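Local coordinates for ARO (armadillo repeats only protein) (Plasmodium falciparum Santa Lucia, PDB 5EWP), which probably helps translocate rhoptries and attach them to the apical pole of the parasite, its armadillo repeats offering a surface for partner proteins, at residues S13-R18 / C35-E40; L17-A22 / Q29-L34; I58-A63 / L100-A105. All coordinates share one frame; numbering follows the deposited sequence.

Contact 1 (S13-R18 / C35-E40)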
loop_
_atom_site.group_PDB
_atom_site.type_symbol
_atom_site.label_atom_id
_atom_site.label_comp_id
_atom_site.label_asym_id
_atom_site.label_seq_id
_atom_site.Cartn_x
_atom_site.Cartn_y
_atom_site.Cartn_z
ATOM N N SER A 13 20.687 20.989 14.284
ATOM C CA SER A 13 20.066 19.984 15.123
ATOM C C SER A 13 20.804 18.657 15.062
ATOM O O SER A 13 21.306 18.261 14.012
ATOM C CB SER A 13 18.612 19.770 14.705
ATOM O OG SER A 13 18.147 18.491 15.130
ATOM N N ASN A 14 20.863 17.976 16.202
ATOM C CA ASN A 14 21.435 16.649 16.280
ATOM C C ASN A 14 20.775 15.726 15.262
ATOM O O ASN A 14 21.443 14.898 14.647
ATOM C CB ASN A 14 21.256 16.065 17.681
ATOM C CG ASN A 14 22.063 14.806 17.890
ATOM O OD1 ASN A 14 23.237 14.744 17.532
ATOM N ND2 ASN A 14 21.427 13.781 18.443
ATOM N N ASP A 15 19.464 15.876 15.097
ATOM C CA ASP A 15 18.713 14.983 14.202
ATOM C C ASP A 15 19.145 15.169 12.747
ATOM O O ASP A 15 19.183 14.208 11.970
ATOM C CB ASP A 15 17.206 15.212 14.345
ATOM C CG ASP A 15 16.664 14.673 15.647
ATOM O OD1 ASP A 15 17.455 14.088 16.413
ATOM O OD2 ASP A 15 15.448 14.800 15.893
ATOM N N ILE A 16 19.473 16.405 12.380
ATOM C CA ILE A 16 19.957 16.670 11.033
ATOM C C ILE A 16 21.329 16.034 10.832
ATOM O O ILE A 16 21.604 15.455 9.786
ATOM C CB ILE A 16 20.019 18.182 10.737
ATOM C CG1 ILE A 16 18.599 18.745 10.634
ATOM C CG2 ILE A 16 20.809 18.451 9.454
ATOM C CD1 ILE A 16 18.543 20.237 10.357
ATOM N N LEU A 17 22.186 16.121 11.843
ATOM C CA LEU A 17 23.490 15.487 11.742
ATOM C C LEU A 17 23.363 13.969 11.682
ATOM O O LEU A 17 24.056 13.324 10.898
ATOM C CB LEU A 17 24.371 15.902 12.910
ATOM C CG LEU A 17 24.694 17.391 12.830
ATOM C CD1 LEU A 17 25.601 17.762 13.940
ATOM C CD2 LEU A 17 25.349 17.704 11.497
ATOM N N ARG A 18 22.480 13.419 12.512
ATOM C CA ARG A 18 22.220 11.980 12.522
ATOM C C ARG A 18 21.703 11.532 11.171
ATOM O O ARG A 18 22.130 10.507 10.654
ATOM C CB ARG A 18 21.228 11.617 13.627
ATOM C CG ARG A 18 21.849 11.617 15.016
ATOM C CD ARG A 18 20.812 11.401 16.116
ATOM N NE ARG A 18 20.104 10.129 15.995
ATOM C CZ ARG A 18 18.919 9.876 16.545
ATOM N NH1 ARG A 18 18.301 10.813 17.254
ATOM N NH2 ARG A 18 18.350 8.688 16.382
ATOM N N CYS A 35 12.760 8.155 12.371
ATOM C CA CYS A 35 11.403 8.371 11.873
ATOM C C CYS A 35 10.543 9.173 12.852
ATOM O O CYS A 35 9.611 9.868 12.442
ATOM C CB CYS A 35 10.717 7.043 11.560
ATOM S SG CYS A 35 11.273 6.255 10.046
ATOM N N SER A 36 10.857 9.096 14.144
ATOM C CA SER A 36 10.086 9.842 15.139
ATOM C C SER A 36 10.484 11.328 15.214
ATOM O O SER A 36 9.815 12.119 15.876
ATOM C CB SER A 36 10.234 9.194 16.522
ATOM O OG SER A 36 11.585 9.196 16.948
ATOM N N SER A 37 11.571 11.707 14.546
ATOM C CA SER A 37 12.044 13.083 14.622
ATOM C C SER A 37 11.017 14.063 14.078
ATOM O O SER A 37 10.472 13.857 13.002
ATOM C CB SER A 37 13.354 13.268 13.859
ATOM O OG SER A 37 13.708 14.643 13.893
ATOM N N THR A 38 10.752 15.120 14.841
ATOM C CA THR A 38 9.866 16.192 14.406
ATOM C C THR A 38 10.661 17.422 13.961
ATOM O O THR A 38 10.097 18.497 13.750
ATOM C CB THR A 38 8.880 16.588 15.525
ATOM O OG1 THR A 38 9.610 17.124 16.634
ATOM C CG2 THR A 38 8.097 15.366 15.980
ATOM N N CYS A 39 11.976 17.260 13.818
ATOM C CA CYS A 39 12.838 18.357 13.387
ATOM C C CYS A 39 12.443 18.841 11.982
ATOM O O CYS A 39 12.474 18.066 11.026
ATOM C CB CYS A 39 14.305 17.903 13.421
ATOM S SG CYS A 39 15.474 19.147 12.952
ATOM N N GLU A 40 12.035 20.105 11.864
ATOM C CA GLU A 40 11.574 20.646 10.585
ATOM C C GLU A 40 12.729 20.738 9.598
ATOM O O GLU A 40 13.867 20.994 9.989
ATOM C CB GLU A 40 10.910 22.020 10.787
ATOM C CG GLU A 40 9.563 21.915 11.508
ATOM C CD GLU A 40 8.860 23.254 11.705
ATOM O OE1 GLU A 40 9.409 24.291 11.275
ATOM O OE2 GLU A 40 7.751 23.253 12.295
#

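Contact 2 (L17-A22 / Q29-L34)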
loop_
_atom_site.group_PDB
_atom_site.type_symbol
_atom_site.label_atom_id
_atom_site.label_comp_id
_atom_site.label_asym_id
_atom_site.label_seq_id
_atom_site.Cartn_x
_atom_site.Cartn_y
_atom_site.Cartn_z
ATOM N N LEU A 17 22.186 16.121 11.843
ATOM C CA LEU A 17 23.490 15.487 11.742
ATOM C C LEU A 17 23.363 13.969 11.682
ATOM O O LEU A 17 24.056 13.324 10.898
ATOM C CB LEU A 17 24.371 15.902 12.910
ATOM C CG LEU A 17 24.694 17.391 12.830
ATOM C CD1 LEU A 17 25.601 17.762 13.940
ATOM C CD2 LEU A 17 25.349 17.704 11.497
ATOM N N ARG A 18 22.480 13.419 12.512
ATOM C CA ARG A 18 22.220 11.980 12.522
ATOM C C ARG A 18 21.703 11.532 11.171
ATOM O O ARG A 18 22.130 10.507 10.654
ATOM C CB ARG A 18 21.228 11.617 13.627
ATOM C CG ARG A 18 21.849 11.617 15.016
ATOM C CD ARG A 18 20.812 11.401 16.116
ATOM N NE ARG A 18 20.104 10.129 15.995
ATOM C CZ ARG A 18 18.919 9.876 16.545
ATOM N NH1 ARG A 18 18.301 10.813 17.254
ATOM N NH2 ARG A 18 18.350 8.688 16.382
ATOM N N PHE A 19 20.802 12.319 10.584
ATOM C CA PHE A 19 20.287 12.000 9.260
ATOM C C PHE A 19 21.393 11.980 8.206
ATOM O O PHE A 19 21.477 11.051 7.397
ATOM C CB PHE A 19 19.194 12.987 8.819
ATOM C CG PHE A 19 18.641 12.667 7.460
ATOM C CD1 PHE A 19 17.573 11.786 7.324
ATOM C CD2 PHE A 19 19.229 13.195 6.309
ATOM C CE1 PHE A 19 17.069 11.458 6.063
ATOM C CE2 PHE A 19 18.749 12.868 5.058
ATOM C CZ PHE A 19 17.672 11.983 4.931
ATOM N N ASP A 20 22.224 13.019 8.188
ATOM C CA ASP A 20 23.268 13.113 7.168
ATOM C C ASP A 20 24.246 11.959 7.255
ATOM O O ASP A 20 24.685 11.428 6.236
ATOM C CB ASP A 20 24.018 14.445 7.283
ATOM C CG ASP A 20 23.168 15.616 6.848
ATOM O OD1 ASP A 20 22.146 15.378 6.162
ATOM O OD2 ASP A 20 23.525 16.773 7.173
ATOM N N LYS A 21 24.573 11.556 8.474
ATOM C CA LYS A 21 25.487 10.438 8.661
ATOM C C LYS A 21 24.820 9.124 8.259
ATOM O O LYS A 21 25.430 8.288 7.587
ATOM C CB LYS A 21 25.976 10.381 10.108
ATOM C CG LYS A 21 27.036 9.305 10.362
ATOM C CD LYS A 21 27.524 9.342 11.794
ATOM C CE LYS A 21 28.599 8.295 12.049
ATOM N NZ LYS A 21 28.054 6.910 11.965
ATOM N N ALA A 22 23.567 8.939 8.664
ATOM C CA ALA A 22 22.835 7.738 8.283
ATOM C C ALA A 22 22.740 7.621 6.759
ATOM O O ALA A 22 22.840 6.526 6.207
ATOM C CB ALA A 22 21.454 7.731 8.918
ATOM N N GLN A 29 19.107 1.112 10.745
ATOM C CA GLN A 29 18.605 1.246 12.111
ATOM C C GLN A 29 18.484 2.703 12.533
ATOM O O GLN A 29 17.533 3.088 13.228
ATOM C CB GLN A 29 19.498 0.508 13.109
ATOM C CG GLN A 29 18.941 0.512 14.532
ATOM C CD GLN A 29 17.627 -0.240 14.647
ATOM O OE1 GLN A 29 17.600 -1.475 14.626
ATOM N NE2 GLN A 29 16.532 0.491 14.762
ATOM N N GLU A 30 19.447 3.517 12.123
ATOM C CA GLU A 30 19.396 4.932 12.508
ATOM C C GLU A 30 18.234 5.651 11.807
ATOM O O GLU A 30 17.531 6.458 12.423
ATOM C CB GLU A 30 20.723 5.617 12.189
ATOM C CG GLU A 30 20.855 7.022 12.710
ATOM C CD GLU A 30 20.837 7.128 14.224
ATOM O OE1 GLU A 30 20.989 6.104 14.921
ATOM O OE2 GLU A 30 20.701 8.264 14.717
ATOM N N PHE A 31 18.018 5.341 10.533
ATOM C CA PHE A 31 16.848 5.871 9.826
ATOM C C PHE A 31 15.550 5.482 10.546
ATOM O O PHE A 31 14.669 6.302 10.713
ATOM C CB PHE A 31 16.806 5.379 8.374
ATOM C CG PHE A 31 17.681 6.170 7.421
ATOM C CD1 PHE A 31 17.708 7.556 7.465
ATOM C CD2 PHE A 31 18.467 5.519 6.478
ATOM C CE1 PHE A 31 18.502 8.278 6.582
ATOM C CE2 PHE A 31 19.270 6.232 5.597
ATOM C CZ PHE A 31 19.282 7.619 5.647
ATOM N N VAL A 32 15.417 4.223 10.966
ATOM C CA VAL A 32 14.220 3.837 11.703
ATOM C C VAL A 32 14.062 4.645 13.004
ATOM O O VAL A 32 12.970 5.128 13.313
ATOM C CB VAL A 32 14.228 2.318 11.992
ATOM C CG1 VAL A 32 13.068 1.927 12.897
ATOM C CG2 VAL A 32 14.114 1.582 10.678
ATOM N N ASN A 33 15.157 4.815 13.745
ATOM C CA ASN A 33 15.131 5.596 14.977
ATOM C C ASN A 33 14.771 7.040 14.716
ATOM O O ASN A 33 14.156 7.699 15.561
ATOM C CB ASN A 33 16.486 5.541 15.690
ATOM C CG ASN A 33 16.838 4.154 16.159
ATOM O OD1 ASN A 33 15.955 3.333 16.400
ATOM N ND2 ASN A 33 18.131 3.885 16.298
ATOM N N LEU A 34 15.174 7.529 13.545
ATOM C CA LEU A 34 14.948 8.933 13.169
ATOM C C LEU A 34 13.526 9.206 12.662
ATOM O O LEU A 34 13.122 10.360 12.544
ATOM C CB LEU A 34 15.968 9.340 12.108
ATOM C CG LEU A 34 17.377 9.642 12.608
ATOM C CD1 LEU A 34 18.266 9.853 11.417
ATOM C CD2 LEU A 34 17.362 10.890 13.510
HETATM O O HOH W 1 15.599 9.722 17.046
#

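Contact 3 (I58-A63 / L100-A105)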
loop_
_atom_site.group_PDB
_atom_site.type_symbol
_atom_site.label_atom_id
_atom_site.label_comp_id
_atom_site.label_asym_id
_atom_site.label_seq_id
_atom_site.Cartn_x
_atom_site.Cartn_y
_atom_site.Cartn_z
ATOM N N ILE A 58 12.559 15.681 9.493
ATOM C CA ILE A 58 13.556 14.623 9.389
ATOM C C ILE A 58 12.879 13.249 9.511
ATOM O O ILE A 58 13.282 12.283 8.857
ATOM C CB ILE A 58 14.652 14.796 10.464
ATOM C CG1 ILE A 58 15.552 15.974 10.100
ATOM C CG2 ILE A 58 15.492 13.541 10.613
ATOM C CD1 ILE A 58 16.346 15.746 8.837
ATOM N N GLY A 59 11.834 13.174 10.328
ATOM C CA GLY A 59 11.083 11.933 10.494
ATOM C C GLY A 59 10.502 11.414 9.188
ATOM O O GLY A 59 10.703 10.257 8.815
ATOM N N ALA A 60 9.779 12.269 8.469
ATOM C CA ALA A 60 9.221 11.852 7.188
ATOM C C ALA A 60 10.315 11.605 6.143
ATOM O O ALA A 60 10.182 10.733 5.285
ATOM C CB ALA A 60 8.234 12.883 6.686
ATOM N N LEU A 61 11.390 12.381 6.210
ATOM C CA LEU A 61 12.491 12.216 5.273
ATOM C C LEU A 61 13.202 10.872 5.472
ATOM O O LEU A 61 13.636 10.225 4.518
ATOM C CB LEU A 61 13.475 13.359 5.443
ATOM C CG LEU A 61 14.579 13.456 4.393
ATOM C CD1 LEU A 61 14.004 13.638 2.999
ATOM C CD2 LEU A 61 15.494 14.607 4.775
ATOM N N SER A 62 13.314 10.463 6.732
ATOM C CA SER A 62 13.952 9.197 7.081
ATOM C C SER A 62 13.097 8.033 6.593
ATOM O O SER A 62 13.612 7.069 6.035
ATOM C CB SER A 62 14.172 9.122 8.588
ATOM O OG SER A 62 15.098 10.121 9.018
ATOM N N ALA A 63 11.787 8.138 6.789
ATOM C CA ALA A 63 10.853 7.143 6.266
ATOM C C ALA A 63 10.994 7.049 4.743
ATOM O O ALA A 63 10.940 5.957 4.174
ATOM C CB ALA A 63 9.417 7.485 6.664
ATOM N N LEU A 100 0.365 14.682 6.328
ATOM C CA LEU A 100 0.188 13.935 5.093
ATOM C C LEU A 100 1.495 13.279 4.635
ATOM O O LEU A 100 1.476 12.141 4.155
ATOM C CB LEU A 100 -0.371 14.879 4.026
ATOM C CG LEU A 100 -1.402 14.443 2.998
ATOM C CD1 LEU A 100 -2.438 13.539 3.631
ATOM C CD2 LEU A 100 -2.077 15.702 2.485
ATOM N N ASP A 101 2.626 13.965 4.824
ATOM C CA ASP A 101 3.902 13.427 4.349
ATOM C C ASP A 101 4.344 12.205 5.157
ATOM O O ASP A 101 4.974 11.308 4.620
ATOM C CB ASP A 101 5.003 14.500 4.362
ATOM C CG ASP A 101 5.147 15.195 5.706
ATOM O OD1 ASP A 101 4.126 15.608 6.290
ATOM O OD2 ASP A 101 6.302 15.338 6.163
ATOM N N ARG A 102 3.979 12.159 6.433
ATOM C CA ARG A 102 4.306 11.008 7.271
ATOM C C ARG A 102 3.502 9.789 6.861
ATOM O O ARG A 102 4.035 8.666 6.755
ATOM C CB ARG A 102 4.058 11.341 8.757
ATOM C CG ARG A 102 5.214 12.107 9.373
ATOM C CD ARG A 102 5.001 12.455 10.851
ATOM N NE ARG A 102 6.155 13.205 11.306
ATOM C CZ ARG A 102 7.168 12.686 11.993
ATOM N NH1 ARG A 102 7.138 11.417 12.380
ATOM N NH2 ARG A 102 8.199 13.453 12.329
ATOM N N VAL A 103 2.210 9.995 6.638
ATOM C CA VAL A 103 1.357 8.885 6.223
ATOM C C VAL A 103 1.814 8.386 4.859
ATOM O O VAL A 103 1.997 7.192 4.658
ATOM C CB VAL A 103 -0.112 9.270 6.149
ATOM C CG1 VAL A 103 -0.932 8.059 5.639
ATOM C CG2 VAL A 103 -0.602 9.727 7.520
ATOM N N HIS A 104 2.007 9.310 3.913
ATOM C CA HIS A 104 2.386 8.889 2.566
ATOM C C HIS A 104 3.696 8.122 2.545
ATOM O O HIS A 104 3.805 7.106 1.873
ATOM C CB HIS A 104 2.486 10.093 1.642
ATOM C CG HIS A 104 1.162 10.687 1.288
ATOM N ND1 HIS A 104 1.043 11.853 0.560
ATOM C CD2 HIS A 104 -0.099 10.259 1.524
ATOM C CE1 HIS A 104 -0.237 12.135 0.397
ATOM N NE2 HIS A 104 -0.952 11.176 0.961
ATOM N N ALA A 105 4.687 8.611 3.281
ATOM C CA ALA A 105 5.988 7.960 3.305
ATOM C C ALA A 105 5.872 6.548 3.877
ATOM O O ALA A 105 6.502 5.620 3.373
ATOM C CB ALA A 105 6.989 8.792 4.115
#

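Contact 1 (S13-R18 / C35-E40)
Two chi1 torsions bring Asp15 and Ser37 together: CG of Asp15 lies anti to its carbonyl carbon (chi1 -73°), and OG of Ser37 extends opposite the nitrogen of its own backbone (chi1 176°), bringing the Ser37 hydroxyl to one oxygen of the Asp15 carboxylate. The contact sets the capped start of helix 14-25 against an ST turn in the loop after helix 28-34, at the N-terminal end of the armadillo solenoid. It illustrates how one hydroxyl can serve two masters. Ser37 OG donates to Asp15 OD2 at 2.7 Å, meeting the oxygen on its anti side from 32° out of the carboxylate plane. That hydroxyl also accepts from Cys39 N at 3.1 Å, the bond that defines the ST turn, and the pair of bonds fixes its rotation. The carboxylate is engaged through its second oxygen as well, since Asp15 OD1 forms a long salt bridge with Arg18 NH1 at 3.5 Å; charge and helix start together would tend to keep Asp15 ionised. Ser13 is the N-cap, its OG accepting from Asp15 N at 2.9 Å, so the residue that reaches the loop has its own backbone tied to the cap. Beside these polar bonds the contact is made by packing. The CB atoms of Asp15 and Cys39 lie 4.1 Å apart, and behind the loop Ser37 and Cys39 both rest on Ile58 of helix 58-70. The Cys39 sulfur lies against Ser13 and Ile16 at the start of the first helix, SG 3.5 Å from Ser13 OG and 3.9 Å from Ile16 CG1.

Contact 2 (L17-A22 / Q29-L34)
Leu34 lays its CD2 methyl over one face of the Arg18 guanidinium, centred on the group and 3.6 Å from CZ. The two residues belong to an antiparallel helical hairpin near the start of the armadillo solenoid, in which helix 14-25 turns back into helix 28-34 with axes 9.5 Å apart. While a methyl blankets the guanidinium face, its edge is given to charge. A bend at chi3 (60°) swings the Arg18 chain round so that NE and NH2 both turn to Glu30 OE2, in a salt bridge whose guanidinium and carboxylate planes stand 66° apart. The NE to OE2 spacing is too short for a normal bond and its exact length is doubtful; the NH2 bond is weak. Water completes the grip: it accepts from Arg18 NH1 and donates to Asn33 O, each at 2.9 Å, tying the guanidinium to the partner helix backbone as well. Away from the salt bridge the two helices meet through aromatic and aliphatic side chains. Phe31 turns its edge toward the face of Phe19 in an offset edge-to-face pair, planes at 61° and centroids 5.5 Å apart, and Phe19 continues onto Leu61 and Ser62 of helix 58-70. Leu34 serves both halves, for its other methyl, CD1, packs 4.2 Å from Phe19 CB. Over one face of the Phe31 ring stands Ala22, whose CB makes a CH-pi contact 3.9 Å from the ring centroid.

Contact 3 (I58-A63 / L100-A105)
Side-by-side stacking of near-parallel helices, the hallmark of an armadillo solenoid, joins helix 58-70 to helix 100-113: their axes pass 8.8 Å apart at 18°. Small residues make this closeness possible. Ala63 CB meets Ala105 CB at 3.8 Å, and that second methyl also lies 3.9 Å from Ala60 O, fitting against the backbone of the facing helix. Nearer the N-terminal ends of both helices, Ala60 CB touches Asp101 OD2 at 3.2 Å. The Asp101 carboxylate gets there because CG sits between the backbone N and the carbonyl carbon (chi1 53°), while its other oxygen, OD1, forms a salt bridge with Lys56. Arg102 reaches further. Its chain is extended from CG to NE, running past the Ala60 methyl, and ends with NH2 3.7 Å from Gly59 CA, where the absence of a side chain leaves room for the guanidinium. The strongest polar partner of that group lies beyond the two helices: NH1 donates to Cys35 O. Within helix 58-70, Ile58 O receives both Ser62 N and Ser62 OG, from opposite faces of its plane, so the Ser62 hydroxyl is satisfied locally. With no hydrogen bond between them, the segments meet by van der Waals contact of Ala and Gly with each other and with the Asp101 and Arg102 side chains, whose charged groups also have polar partners outside the segments, Lys56 and Cys35 O.

How the contacts relate
From the N terminus, helix 14-25 opens both contact 1 and contact 2, which share Leu17 and Arg18. Contact 2 closes the short hairpin to helix 28-34; contact 1 then closes a longer loop around it, bringing the segment 35-40 back to the start of the first helix. Contact 2 is thus largely nested in contact 1. Contact 3 follows in series, joining helix 58-70 to helix 100-113 across the intervening helices. Helix 58-70 is the common neighbour: its Ile58 is bonded to Cys39 of contact 1, and its Ser62 packs on Phe19 and Leu34 of contact 2. Arg102 bonding to Cys35 O carries contact 3 back to the loop.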